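Local coordinates for decapping protein involved in mRNA degradation-Dcp1p (Saccharomyces cerevisiae, PDB 1Q67), which works with Dcp2 in the decapping complex that removes the 7-methylguanine cap from mRNA, committing the transcript to 5' to 3' decay, at residues 175-183 against 192-200; 27-35 against 65-73. One frame throughout, in Å; residues are numbered along the deposited sequence.

Contact 1: 175-183 against 192-200; sequences TLNPLECMG and IIKNLKHEV
Two bends curl the Lys194 side chain (chi3 72°, chi4 60°) and bring NZ to the backbone O of Cys181. Lys197 bends in a comparable way, at chi2 and chi4, and its NZ reaches the backbone O of Pro178. The Lys194 NZ to Cys181 O bond is 2.8 Å long, and NZ is tilted from the plane of that carbonyl. The same NZ also bonds Asn195 O, nearly along the C=O axis. Asn195 O takes His198 N as well, closing the type I turn from Asn195 to His198. Lys197 NZ meets Pro178 O at 2.9 Å, in the carbonyl plane. Between these two lysine bonds, Glu180 N gives a nearly straight bond (171°) to a lone pair of Leu196 O, 2.9 Å away. The segments run antiparallel, and 183-187 is an outermost strand of the five-stranded sheet in this PH-like fold. Gly183 and Lys194 form a hydrogen-bonded antiparallel pair, with Lys194 N to Gly183 O at 2.8 Å and a longer return bond from Gly183 N to Lys194 O. The apolar part is Met182 against Leu196. Met182 CG lies 3.6 Å from Leu196 CD2, and SD lies against Leu196 CG as the two side chains pass at a slant. Leu179 CD2 reaches Leu196 CB at 4.0 Å and also touches the aliphatic CE of Lys197. Helix 160-169 covers Leu196 through Val163, and Leu222 of helix 208-223 packs on Met182.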
ATOM      1  N   THR B 175     -13.520 -22.483  24.195  1.00 75.06           N
ATOM      2  CA  THR B 175     -13.542 -21.578  25.342  1.00 74.41           C
ATOM      3  C   THR B 175     -12.137 -21.084  25.671  1.00 74.05           C
ATOM      4  O   THR B 175     -11.971 -20.052  26.318  1.00 74.22           O
ATOM      5  CB  THR B 175     -14.126 -22.265  26.591  1.00 74.67           C
ATOM      6  OG1 THR B 175     -13.358 -23.435  26.898  1.00 74.83           O
ATOM      7  CG2 THR B 175     -15.576 -22.657  26.352  1.00 74.52           C
ATOM      8  N   LEU B 176     -11.132 -21.829  25.224  1.00 72.92           N
ATOM      9  CA  LEU B 176      -9.740 -21.458  25.462  1.00 72.51           C
ATOM     10  C   LEU B 176      -9.262 -20.515  24.364  1.00 71.57           C
ATOM     11  O   LEU B 176      -8.527 -19.560  24.627  1.00 71.79           O
ATOM     12  CB  LEU B 176      -8.855 -22.707  25.485  1.00 73.82           C
ATOM     13  CG  LEU B 176      -9.162 -23.749  26.563  1.00 74.78           C
ATOM     14  CD1 LEU B 176      -8.231 -24.945  26.390  1.00 74.16           C
ATOM     15  CD2 LEU B 176      -9.003 -23.127  27.947  1.00 74.25           C
ATOM     16  N   ASN B 177      -9.681 -20.798  23.134  1.00 69.72           N
ATOM     17  CA  ASN B 177      -9.327 -19.989  21.970  1.00 67.52           C
ATOM     18  C   ASN B 177     -10.595 -19.775  21.135  1.00 66.61           C
ATOM     19  O   ASN B 177     -10.761 -20.374  20.072  1.00 65.45           O
ATOM     20  CB  ASN B 177      -8.270 -20.713  21.133  1.00 67.32           C
ATOM     21  CG  ASN B 177      -7.851 -19.923  19.905  1.00 67.36           C
ATOM     22  OD1 ASN B 177      -7.229 -20.464  18.988  1.00 67.00           O
ATOM     23  ND2 ASN B 177      -8.183 -18.636  19.884  1.00 66.55           N
ATOM     24  N   PRO B 178     -11.509 -18.916  21.617  1.00 65.69           N
ATOM     25  CA  PRO B 178     -12.773 -18.606  20.942  1.00 64.85           C
ATOM     26  C   PRO B 178     -12.626 -18.257  19.464  1.00 64.41           C
ATOM     27  O   PRO B 178     -11.784 -17.437  19.083  1.00 64.30           O
ATOM     28  CB  PRO B 178     -13.320 -17.440  21.757  1.00 64.79           C
ATOM     29  CG  PRO B 178     -12.829 -17.749  23.131  1.00 65.64           C
ATOM     30  CD  PRO B 178     -11.397 -18.160  22.878  1.00 65.50           C
ATOM     31  N   LEU B 179     -13.456 -18.889  18.641  1.00 63.00           N
ATOM     32  CA  LEU B 179     -13.455 -18.665  17.202  1.00 61.74           C
ATOM     33  C   LEU B 179     -14.884 -18.483  16.714  1.00 60.32           C
ATOM     34  O   LEU B 179     -15.764 -19.273  17.056  1.00 61.48           O
ATOM     35  CB  LEU B 179     -12.829 -19.861  16.472  1.00 62.19           C
ATOM     36  CG  LEU B 179     -11.368 -20.221  16.756  1.00 62.57           C
ATOM     37  CD1 LEU B 179     -10.965 -21.411  15.894  1.00 62.11           C
ATOM     38  CD2 LEU B 179     -10.473 -19.028  16.459  1.00 63.29           C
ATOM     39  N   GLU B 180     -15.115 -17.437  15.925  1.00 58.00           N
ATOM     40  CA  GLU B 180     -16.439 -17.177  15.368  1.00 54.89           C
ATOM     41  C   GLU B 180     -16.376 -17.100  13.850  1.00 52.08           C
ATOM     42  O   GLU B 180     -15.304 -16.889  13.276  1.00 51.59           O
ATOM     43  CB  GLU B 180     -17.036 -15.893  15.951  1.00 57.54           C
ATOM     44  CG  GLU B 180     -17.674 -16.117  17.320  1.00 62.19           C
ATOM     45  CD  GLU B 180     -18.455 -14.918  17.820  1.00 65.12           C
ATOM     46  OE1 GLU B 180     -19.370 -14.456  17.100  1.00 66.29           O
ATOM     47  OE2 GLU B 180     -18.161 -14.442  18.938  1.00 66.78           O
ATOM     48  N   CYS B 181     -17.519 -17.285  13.197  1.00 47.36           N
ATOM     49  CA  CYS B 181     -17.564 -17.258  11.743  1.00 44.11           C
ATOM     50  C   CYS B 181     -17.018 -15.972  11.133  1.00 43.41           C
ATOM     51  O   CYS B 181     -17.354 -14.863  11.561  1.00 42.05           O
ATOM     52  CB  CYS B 181     -18.991 -17.495  11.248  1.00 43.47           C
ATOM     53  SG  CYS B 181     -19.577 -19.194  11.488  1.00 42.71           S
ATOM     54  N   MET B 182     -16.172 -16.139  10.121  1.00 40.86           N
ATOM     55  CA  MET B 182     -15.577 -15.013   9.431  1.00 39.37           C
ATOM     56  C   MET B 182     -16.634 -14.407   8.525  1.00 38.69           C
ATOM     57  O   MET B 182     -17.711 -14.985   8.347  1.00 38.98           O
ATOM     58  CB  MET B 182     -14.378 -15.481   8.607  1.00 38.32           C
ATOM     59  CG  MET B 182     -13.277 -16.127   9.439  1.00 38.76           C
ATOM     60  SD  MET B 182     -11.860 -16.706   8.455  1.00 36.84           S
ATOM     61  CE  MET B 182     -11.150 -15.111   7.978  1.00 42.02           C
ATOM     62  N   GLY B 183     -16.327 -13.248   7.953  1.00 37.19           N
ATOM     63  CA  GLY B 183     -17.266 -12.590   7.066  1.00 37.12           C
ATOM     64  C   GLY B 183     -16.585 -11.745   6.005  1.00 38.14           C
ATOM     65  O   GLY B 183     -15.430 -11.353   6.161  1.00 37.69           O
ATOM     66  N   ILE B 192     -13.988  -5.864   2.665  1.00 38.63           N
ATOM     67  CA  ILE B 192     -13.898  -5.937   4.113  1.00 38.55           C
ATOM     68  C   ILE B 192     -14.003  -7.366   4.617  1.00 38.64           C
ATOM     69  O   ILE B 192     -14.970  -8.071   4.333  1.00 39.23           O
ATOM     70  CB  ILE B 192     -14.996  -5.050   4.741  1.00 39.25           C
ATOM     71  CG1 ILE B 192     -14.761  -3.600   4.301  1.00 39.72           C
ATOM     72  CG2 ILE B 192     -14.982  -5.163   6.256  1.00 38.98           C
ATOM     73  CD1 ILE B 192     -15.813  -2.615   4.764  1.00 43.19           C
ATOM     74  N   ILE B 193     -12.989  -7.791   5.360  1.00 39.24           N
ATOM     75  CA  ILE B 193     -12.946  -9.139   5.887  1.00 39.92           C
ATOM     76  C   ILE B 193     -12.916  -9.161   7.409  1.00 41.17           C
ATOM     77  O   ILE B 193     -12.108  -8.467   8.039  1.00 40.05           O
ATOM     78  CB  ILE B 193     -11.715  -9.902   5.343  1.00 40.93           C
ATOM     79  CG1 ILE B 193     -11.835 -10.060   3.826  1.00 41.22           C
ATOM     80  CG2 ILE B 193     -11.604 -11.272   6.002  1.00 40.92           C
ATOM     81  CD1 ILE B 193     -10.650 -10.746   3.186  1.00 41.70           C
ATOM     82  N   LYS B 194     -13.814  -9.957   7.987  1.00 41.99           N
ATOM     83  CA  LYS B 194     -13.894 -10.104   9.433  1.00 42.28           C
ATOM     84  C   LYS B 194     -13.202 -11.409   9.813  1.00 42.30           C
ATOM     85  O   LYS B 194     -13.495 -12.474   9.274  1.00 40.41           O
ATOM     86  CB  LYS B 194     -15.352 -10.119   9.907  1.00 45.94           C
ATOM     87  CG  LYS B 194     -15.504  -9.947  11.417  1.00 49.07           C
ATOM     88  CD  LYS B 194     -16.939 -10.160  11.882  1.00 52.21           C
ATOM     89  CE  LYS B 194     -17.329 -11.638  11.819  1.00 54.40           C
ATOM     90  NZ  LYS B 194     -16.446 -12.490  12.690  1.00 54.94           N
ATOM     91  N   ASN B 195     -12.264 -11.271  10.739  1.00 43.69           N
ATOM     92  CA  ASN B 195     -11.422 -12.327  11.296  1.00 46.84           C
ATOM     93  C   ASN B 195     -12.220 -13.360  12.092  1.00 46.60           C
ATOM     94  O   ASN B 195     -13.398 -13.154  12.386  1.00 45.08           O
ATOM     95  CB  ASN B 195     -10.424 -11.672  12.265  1.00 48.56           C
ATOM     96  CG  ASN B 195      -9.115 -12.390  12.336  1.00 52.04           C
ATOM     97  OD1 ASN B 195      -9.028 -13.588  12.045  1.00 59.18           O
ATOM     98  ND2 ASN B 195      -8.076 -11.672  12.739  1.00 51.82           N
ATOM     99  N   LEU B 196     -11.550 -14.453  12.461  1.00 47.23           N
ATOM    100  CA  LEU B 196     -12.150 -15.497  13.285  1.00 48.75           C
ATOM    101  C   LEU B 196     -12.245 -14.929  14.701  1.00 49.75           C
ATOM    102  O   LEU B 196     -12.952 -15.466  15.555  1.00 50.45           O
ATOM    103  CB  LEU B 196     -11.264 -16.746  13.315  1.00 50.78           C
ATOM    104  CG  LEU B 196     -11.305 -17.712  12.131  1.00 51.79           C
ATOM    105  CD1 LEU B 196     -10.127 -18.663  12.204  1.00 51.43           C
ATOM    106  CD2 LEU B 196     -12.614 -18.478  12.148  1.00 52.39           C
ATOM    107  N   LYS B 197     -11.519 -13.835  14.935  1.00 49.23           N
ATOM    108  CA  LYS B 197     -11.489 -13.163  16.229  1.00 49.45           C
ATOM    109  C   LYS B 197     -12.298 -11.875  16.203  1.00 49.44           C
ATOM    110  O   LYS B 197     -12.211 -11.060  17.115  1.00 50.91           O
ATOM    111  CB  LYS B 197     -10.041 -12.844  16.620  1.00 50.10           C
ATOM    112  CG  LYS B 197      -9.461 -13.743  17.711  1.00 51.50           C
ATOM    113  CD  LYS B 197      -9.462 -15.207  17.318  1.00 53.75           C
ATOM    114  CE  LYS B 197      -8.741 -16.059  18.362  1.00 54.79           C
ATOM    115  NZ  LYS B 197      -9.373 -15.975  19.714  1.00 55.60           N
ATOM    116  N   HIS B 198     -13.078 -11.694  15.146  1.00 50.38           N
ATOM    117  CA  HIS B 198     -13.911 -10.509  14.982  1.00 51.14           C
ATOM    118  C   HIS B 198     -13.112  -9.250  14.614  1.00 49.10           C
ATOM    119  O   HIS B 198     -13.636  -8.137  14.680  1.00 48.95           O
ATOM    120  CB  HIS B 198     -14.731 -10.251  16.254  1.00 55.59           C
ATOM    121  CG  HIS B 198     -16.026  -9.536  16.007  1.00 61.12           C
ATOM    122  ND1 HIS B 198     -16.093  -8.296  15.403  1.00 63.76           N
ATOM    123  CD2 HIS B 198     -17.305  -9.893  16.274  1.00 62.62           C
ATOM    124  CE1 HIS B 198     -17.358  -7.923  15.308  1.00 64.48           C
ATOM    125  NE2 HIS B 198     -18.113  -8.874  15.829  1.00 63.19           N
ATOM    126  N   GLU B 199     -11.846  -9.412  14.240  1.00 46.48           N
ATOM    127  CA  GLU B 199     -11.050  -8.251  13.838  1.00 43.94           C
ATOM    128  C   GLU B 199     -11.436  -7.941  12.399  1.00 40.48           C
ATOM    129  O   GLU B 199     -11.661  -8.852  11.604  1.00 38.29           O
ATOM    130  CB  GLU B 199      -9.554  -8.550  13.931  1.00 46.48           C
ATOM    131  CG  GLU B 199      -9.121  -8.949  15.318  1.00 49.91           C
ATOM    132  CD  GLU B 199      -7.648  -9.262  15.398  1.00 53.92           C
ATOM    133  OE1 GLU B 199      -6.851  -8.315  15.565  1.00 55.25           O
ATOM    134  OE2 GLU B 199      -7.288 -10.457  15.283  1.00 56.53           O
ATOM    135  N   VAL B 200     -11.520  -6.659  12.073  1.00 37.58           N
ATOM    136  CA  VAL B 200     -11.916  -6.236  10.739  1.00 36.93           C
ATOM    137  C   VAL B 200     -10.791  -5.609   9.908  1.00 35.10           C
ATOM    138  O   VAL B 200     -10.156  -4.640  10.321  1.00 35.11           O
ATOM    139  CB  VAL B 200     -13.093  -5.239  10.830  1.00 37.57           C
ATOM    140  CG1 VAL B 200     -13.499  -4.783   9.447  1.00 38.05           C
ATOM    141  CG2 VAL B 200     -14.276  -5.895  11.549  1.00 39.46           C
TER

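Contact 2: 27-35 against 65-73; sequences IGRYDPKIK and LAIYLRDVS
One carboxylate, that of Asp31, takes four hydrogen bonds, two on each oxygen. Arg70 grips it side-on. Its NE meets the syn lone pair of Asp31 OD2 at 2.7 Å, nearly straight (175°), and its NH2 reaches Asp31 OD1 at 3.0 Å. Tyr68 OH donates to the anti lone pair of Asp31 OD2, also at 2.7 Å. Lys33 N closes an Asx turn on OD1, from the face opposite to NH2. With CG anti to its own N (chi1 -180°), the Asp31 carboxylate is carried out to Tyr68 OH and the Arg70 guanidinium. Replacing Asp31 by an alanine would probably leave Arg70 NE and Tyr68 OH without their shared acceptor and undo the Asx turn. Ile27 CG2 lies over one face of the Tyr68 ring, a CH-pi contact 4.1 Å from the centroid. Ile34 CG1 approaches Tyr68 CD1 at 3.6 Å. Backbone bonds Lys35 N to Leu69 O and Asp71 N to Lys33 O flank the non-hydrogen-bonded antiparallel pair Ile34 and Arg70, where strand 34-41 starts. Arg70 NH1 also salt-bridges Asp136, and the two carboxylates hold its guanidinium in place. Four donors, two of them on a cation, would probably favour ionised Asp31.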
ATOM      1  N   ILE B  27       4.806 -18.528  -2.508  1.00 34.50           N
ATOM      2  CA  ILE B  27       3.949 -18.672  -1.332  1.00 35.00           C
ATOM      3  C   ILE B  27       4.428 -19.872  -0.534  1.00 34.65           C
ATOM      4  O   ILE B  27       4.536 -19.827   0.695  1.00 33.99           O
ATOM      5  CB  ILE B  27       2.464 -18.904  -1.721  1.00 35.10           C
ATOM      6  CG1 ILE B  27       1.909 -17.658  -2.423  1.00 33.91           C
ATOM      7  CG2 ILE B  27       1.643 -19.232  -0.466  1.00 32.85           C
ATOM      8  CD1 ILE B  27       0.577 -17.879  -3.123  1.00 34.05           C
ATOM      9  N   GLY B  28       4.720 -20.942  -1.261  1.00 36.67           N
ATOM     10  CA  GLY B  28       5.183 -22.169  -0.646  1.00 38.33           C
ATOM     11  C   GLY B  28       6.364 -22.023   0.290  1.00 39.39           C
ATOM     12  O   GLY B  28       6.582 -22.885   1.140  1.00 40.92           O
ATOM     13  N   ARG B  29       7.133 -20.949   0.151  1.00 39.61           N
ATOM     14  CA  ARG B  29       8.270 -20.757   1.035  1.00 41.30           C
ATOM     15  C   ARG B  29       7.868 -20.137   2.362  1.00 42.43           C
ATOM     16  O   ARG B  29       8.649 -20.132   3.316  1.00 43.43           O
ATOM     17  CB  ARG B  29       9.337 -19.908   0.356  1.00 42.01           C
ATOM     18  CG  ARG B  29      10.018 -20.647  -0.773  1.00 42.25           C
ATOM     19  CD  ARG B  29      11.304 -19.986  -1.151  1.00 43.84           C
ATOM     20  NE  ARG B  29      12.176 -20.912  -1.861  1.00 44.68           N
ATOM     21  CZ  ARG B  29      13.430 -20.633  -2.196  1.00 44.65           C
ATOM     22  NH1 ARG B  29      13.944 -19.451  -1.879  1.00 43.65           N
ATOM     23  NH2 ARG B  29      14.169 -21.533  -2.835  1.00 43.03           N
ATOM     24  N   TYR B  30       6.653 -19.611   2.429  1.00 41.52           N
ATOM     25  CA  TYR B  30       6.180 -19.018   3.671  1.00 41.87           C
ATOM     26  C   TYR B  30       5.109 -19.902   4.297  1.00 40.76           C
ATOM     27  O   TYR B  30       5.008 -19.975   5.513  1.00 41.69           O
ATOM     28  CB  TYR B  30       5.652 -17.606   3.422  1.00 41.35           C
ATOM     29  CG  TYR B  30       6.681 -16.734   2.746  1.00 43.82           C
ATOM     30  CD1 TYR B  30       6.648 -16.532   1.367  1.00 43.48           C
ATOM     31  CD2 TYR B  30       7.735 -16.171   3.472  1.00 44.56           C
ATOM     32  CE1 TYR B  30       7.631 -15.801   0.723  1.00 44.51           C
ATOM     33  CE2 TYR B  30       8.735 -15.435   2.831  1.00 46.47           C
ATOM     34  CZ  TYR B  30       8.673 -15.258   1.453  1.00 46.81           C
ATOM     35  OH  TYR B  30       9.655 -14.558   0.789  1.00 49.09           O
ATOM     36  N   ASP B  31       4.322 -20.578   3.461  1.00 39.37           N
ATOM     37  CA  ASP B  31       3.276 -21.491   3.931  1.00 39.06           C
ATOM     38  C   ASP B  31       3.409 -22.764   3.106  1.00 38.50           C
ATOM     39  O   ASP B  31       2.841 -22.877   2.023  1.00 38.45           O
ATOM     40  CB  ASP B  31       1.878 -20.877   3.745  1.00 39.67           C
ATOM     41  CG  ASP B  31       0.754 -21.798   4.230  1.00 39.54           C
ATOM     42  OD1 ASP B  31       1.046 -22.917   4.703  1.00 39.17           O
ATOM     43  OD2 ASP B  31      -0.429 -21.401   4.133  1.00 39.95           O
ATOM     44  N   PRO B  32       4.167 -23.744   3.621  1.00 40.15           N
ATOM     45  CA  PRO B  32       4.408 -25.027   2.955  1.00 42.00           C
ATOM     46  C   PRO B  32       3.149 -25.783   2.552  1.00 43.11           C
ATOM     47  O   PRO B  32       3.178 -26.585   1.625  1.00 44.59           O
ATOM     48  CB  PRO B  32       5.240 -25.798   3.981  1.00 41.97           C
ATOM     49  CG  PRO B  32       5.955 -24.708   4.731  1.00 41.24           C
ATOM     50  CD  PRO B  32       4.851 -23.698   4.925  1.00 40.46           C
ATOM     51  N   LYS B  33       2.041 -25.516   3.236  1.00 44.66           N
ATOM     52  CA  LYS B  33       0.786 -26.199   2.937  1.00 46.03           C
ATOM     53  C   LYS B  33       0.099 -25.849   1.619  1.00 44.53           C
ATOM     54  O   LYS B  33      -0.724 -26.628   1.149  1.00 46.12           O
ATOM     55  CB  LYS B  33      -0.224 -25.989   4.071  1.00 49.23           C
ATOM     56  CG  LYS B  33      -0.277 -27.100   5.117  1.00 51.83           C
ATOM     57  CD  LYS B  33       0.966 -27.146   5.971  1.00 54.19           C
ATOM     58  CE  LYS B  33       0.786 -28.111   7.145  1.00 56.11           C
ATOM     59  NZ  LYS B  33      -0.312 -27.690   8.069  1.00 55.93           N
ATOM     60  N   ILE B  34       0.411 -24.704   1.014  1.00 41.95           N
ATOM     61  CA  ILE B  34      -0.269 -24.362  -0.229  1.00 39.36           C
ATOM     62  C   ILE B  34      -0.300 -25.560  -1.165  1.00 39.57           C
ATOM     63  O   ILE B  34       0.716 -26.213  -1.393  1.00 39.14           O
ATOM     64  CB  ILE B  34       0.376 -23.155  -0.967  1.00 39.00           C
ATOM     65  CG1 ILE B  34      -0.428 -22.846  -2.236  1.00 37.81           C
ATOM     66  CG2 ILE B  34       1.827 -23.460  -1.333  1.00 38.81           C
ATOM     67  CD1 ILE B  34      -0.091 -21.502  -2.901  1.00 35.01           C
ATOM     68  N   LYS B  35      -1.481 -25.845  -1.702  1.00 39.99           N
ATOM     69  CA  LYS B  35      -1.664 -26.972  -2.604  1.00 39.83           C
ATOM     70  C   LYS B  35      -2.176 -26.512  -3.956  1.00 38.35           C
ATOM     71  O   LYS B  35      -1.869 -27.111  -4.979  1.00 40.22           O
ATOM     72  CB  LYS B  35      -2.651 -27.970  -1.987  1.00 40.83           C
ATOM     73  CG  LYS B  35      -3.058 -29.118  -2.910  1.00 44.04           C
ATOM     74  CD  LYS B  35      -4.038 -30.057  -2.207  1.00 45.54           C
ATOM     75  CE  LYS B  35      -4.506 -31.177  -3.126  1.00 46.87           C
ATOM     76  NZ  LYS B  35      -5.369 -32.153  -2.395  1.00 49.00           N
ATOM     77  N   LEU B  65      -1.762 -10.028  -3.833  1.00 34.13           N
ATOM     78  CA  LEU B  65      -2.714 -10.668  -2.942  1.00 35.25           C
ATOM     79  C   LEU B  65      -3.131 -11.990  -3.562  1.00 34.67           C
ATOM     80  O   LEU B  65      -3.523 -12.036  -4.725  1.00 35.08           O
ATOM     81  CB  LEU B  65      -3.945  -9.772  -2.745  1.00 38.23           C
ATOM     82  CG  LEU B  65      -5.230 -10.381  -2.155  1.00 39.11           C
ATOM     83  CD1 LEU B  65      -4.991 -10.879  -0.743  1.00 38.65           C
ATOM     84  CD2 LEU B  65      -6.317  -9.319  -2.149  1.00 37.33           C
ATOM     85  N   ALA B  66      -3.031 -13.068  -2.795  1.00 31.52           N
ATOM     86  CA  ALA B  66      -3.426 -14.370  -3.304  1.00 31.96           C
ATOM     87  C   ALA B  66      -4.263 -15.127  -2.284  1.00 32.27           C
ATOM     88  O   ALA B  66      -4.089 -14.956  -1.078  1.00 31.66           O
ATOM     89  CB  ALA B  66      -2.193 -15.202  -3.665  1.00 30.53           C
ATOM     90  N   ILE B  67      -5.172 -15.954  -2.793  1.00 31.74           N
ATOM     91  CA  ILE B  67      -6.023 -16.804  -1.976  1.00 32.35           C
ATOM     92  C   ILE B  67      -5.759 -18.198  -2.515  1.00 32.74           C
ATOM     93  O   ILE B  67      -5.819 -18.436  -3.722  1.00 34.20           O
ATOM     94  CB  ILE B  67      -7.497 -16.435  -2.118  1.00 33.02           C
ATOM     95  CG1 ILE B  67      -7.721 -15.072  -1.462  1.00 31.64           C
ATOM     96  CG2 ILE B  67      -8.375 -17.503  -1.459  1.00 30.24           C
ATOM     97  CD1 ILE B  67      -9.054 -14.487  -1.748  1.00 37.93           C
ATOM     98  N   TYR B  68      -5.450 -19.122  -1.620  1.00 31.51           N
ATOM     99  CA  TYR B  68      -5.104 -20.455  -2.065  1.00 31.17           C
ATOM    100  C   TYR B  68      -5.629 -21.544  -1.144  1.00 31.87           C
ATOM    101  O   TYR B  68      -5.941 -21.298   0.019  1.00 32.10           O
ATOM    102  CB  TYR B  68      -3.580 -20.544  -2.151  1.00 29.10           C
ATOM    103  CG  TYR B  68      -2.918 -20.176  -0.847  1.00 29.73           C
ATOM    104  CD1 TYR B  68      -2.542 -21.159   0.065  1.00 31.32           C
ATOM    105  CD2 TYR B  68      -2.687 -18.841  -0.509  1.00 31.07           C
ATOM    106  CE1 TYR B  68      -1.946 -20.830   1.272  1.00 29.71           C
ATOM    107  CE2 TYR B  68      -2.095 -18.496   0.712  1.00 29.92           C
ATOM    108  CZ  TYR B  68      -1.725 -19.506   1.592  1.00 31.35           C
ATOM    109  OH  TYR B  68      -1.115 -19.204   2.791  1.00 34.01           O
ATOM    110  N   LEU B  69      -5.699 -22.750  -1.688  1.00 34.84           N
ATOM    111  CA  LEU B  69      -6.169 -23.912  -0.956  1.00 37.41           C
ATOM    112  C   LEU B  69      -4.985 -24.553  -0.244  1.00 37.70           C
ATOM    113  O   LEU B  69      -3.895 -24.673  -0.808  1.00 37.89           O
ATOM    114  CB  LEU B  69      -6.816 -24.907  -1.920  1.00 37.60           C
ATOM    115  CG  LEU B  69      -7.513 -26.110  -1.271  1.00 42.14           C
ATOM    116  CD1 LEU B  69      -8.698 -26.550  -2.126  1.00 41.96           C
ATOM    117  CD2 LEU B  69      -6.519 -27.237  -1.092  1.00 41.68           C
ATOM    118  N   ARG B  70      -5.198 -24.949   1.002  1.00 36.78           N
ATOM    119  CA  ARG B  70      -4.143 -25.567   1.782  1.00 39.35           C
ATOM    120  C   ARG B  70      -4.383 -27.070   1.927  1.00 42.02           C
ATOM    121  O   ARG B  70      -5.523 -27.537   1.913  1.00 42.46           O
ATOM    122  CB  ARG B  70      -4.062 -24.900   3.156  1.00 37.41           C
ATOM    123  CG  ARG B  70      -3.879 -23.391   3.064  1.00 33.72           C
ATOM    124  CD  ARG B  70      -3.798 -22.724   4.423  1.00 33.85           C
ATOM    125  NE  ARG B  70      -2.500 -22.888   5.063  1.00 33.57           N
ATOM    126  CZ  ARG B  70      -2.272 -23.662   6.118  1.00 34.83           C
ATOM    127  NH1 ARG B  70      -3.262 -24.361   6.665  1.00 34.41           N
ATOM    128  NH2 ARG B  70      -1.057 -23.720   6.640  1.00 32.54           N
ATOM    129  N   ASP B  71      -3.303 -27.828   2.047  1.00 44.18           N
ATOM    130  CA  ASP B  71      -3.415 -29.267   2.203  1.00 47.77           C
ATOM    131  C   ASP B  71      -3.397 -29.596   3.689  1.00 48.28           C
ATOM    132  O   ASP B  71      -2.338 -29.621   4.311  1.00 47.91           O
ATOM    133  CB  ASP B  71      -2.251 -29.976   1.510  1.00 50.69           C
ATOM    134  CG  ASP B  71      -2.470 -31.476   1.398  1.00 55.83           C
ATOM    135  OD1 ASP B  71      -2.939 -32.092   2.383  1.00 56.76           O
ATOM    136  OD2 ASP B  71      -2.165 -32.042   0.324  1.00 59.24           O
ATOM    137  N   VAL B  72      -4.574 -29.829   4.258  1.00 50.22           N
ATOM    138  CA  VAL B  72      -4.678 -30.165   5.672  1.00 52.08           C
ATOM    139  C   VAL B  72      -5.235 -31.578   5.836  1.00 54.49           C
ATOM    140  O   VAL B  72      -5.747 -31.939   6.895  1.00 54.04           O
ATOM    141  CB  VAL B  72      -5.583 -29.163   6.425  1.00 51.52           C
ATOM    142  CG1 VAL B  72      -4.910 -27.804   6.475  1.00 50.73           C
ATOM    143  CG2 VAL B  72      -6.944 -29.060   5.739  1.00 51.05           C
ATOM    144  N   SER B  73      -5.117 -32.371   4.774  1.00 57.27           N
ATOM    145  CA  SER B  73      -5.594 -33.752   4.766  1.00 60.67           C
ATOM    146  C   SER B  73      -4.808 -34.631   5.740  1.00 62.71           C
ATOM    147  O   SER B  73      -3.620 -34.404   5.984  1.00 63.15           O
ATOM    148  CB  SER B  73      -5.485 -34.330   3.352  1.00 60.76           C
ATOM    149  OG  SER B  73      -5.935 -35.672   3.314  1.00 61.47           O
TER
HETATM  150  O   HOH W   1      -2.817 -33.948  -1.714  1.00 66.67           O

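Both contacts are partly buried, and they lie on opposite sides of the chain's centre, with centres about 20 Å apart. They share no strand. Contact 1 belongs to the five-stranded sheet, contact 2 to the four-stranded one. Each sits at a strand end, where loop gives way to an antiparallel pair. Helix 208-223 relates them: it touches Met182 and Ile193 in contact 1, and it packs on Leu65 and Ile67 of strand 64-70, which do not touch 27-35. The chemistry differs. In contact 1 lysines bind backbone carbonyls, and its buried side is Met182 with leucines. In contact 2 charged side chains pair with each other beside a buried tyrosine ring.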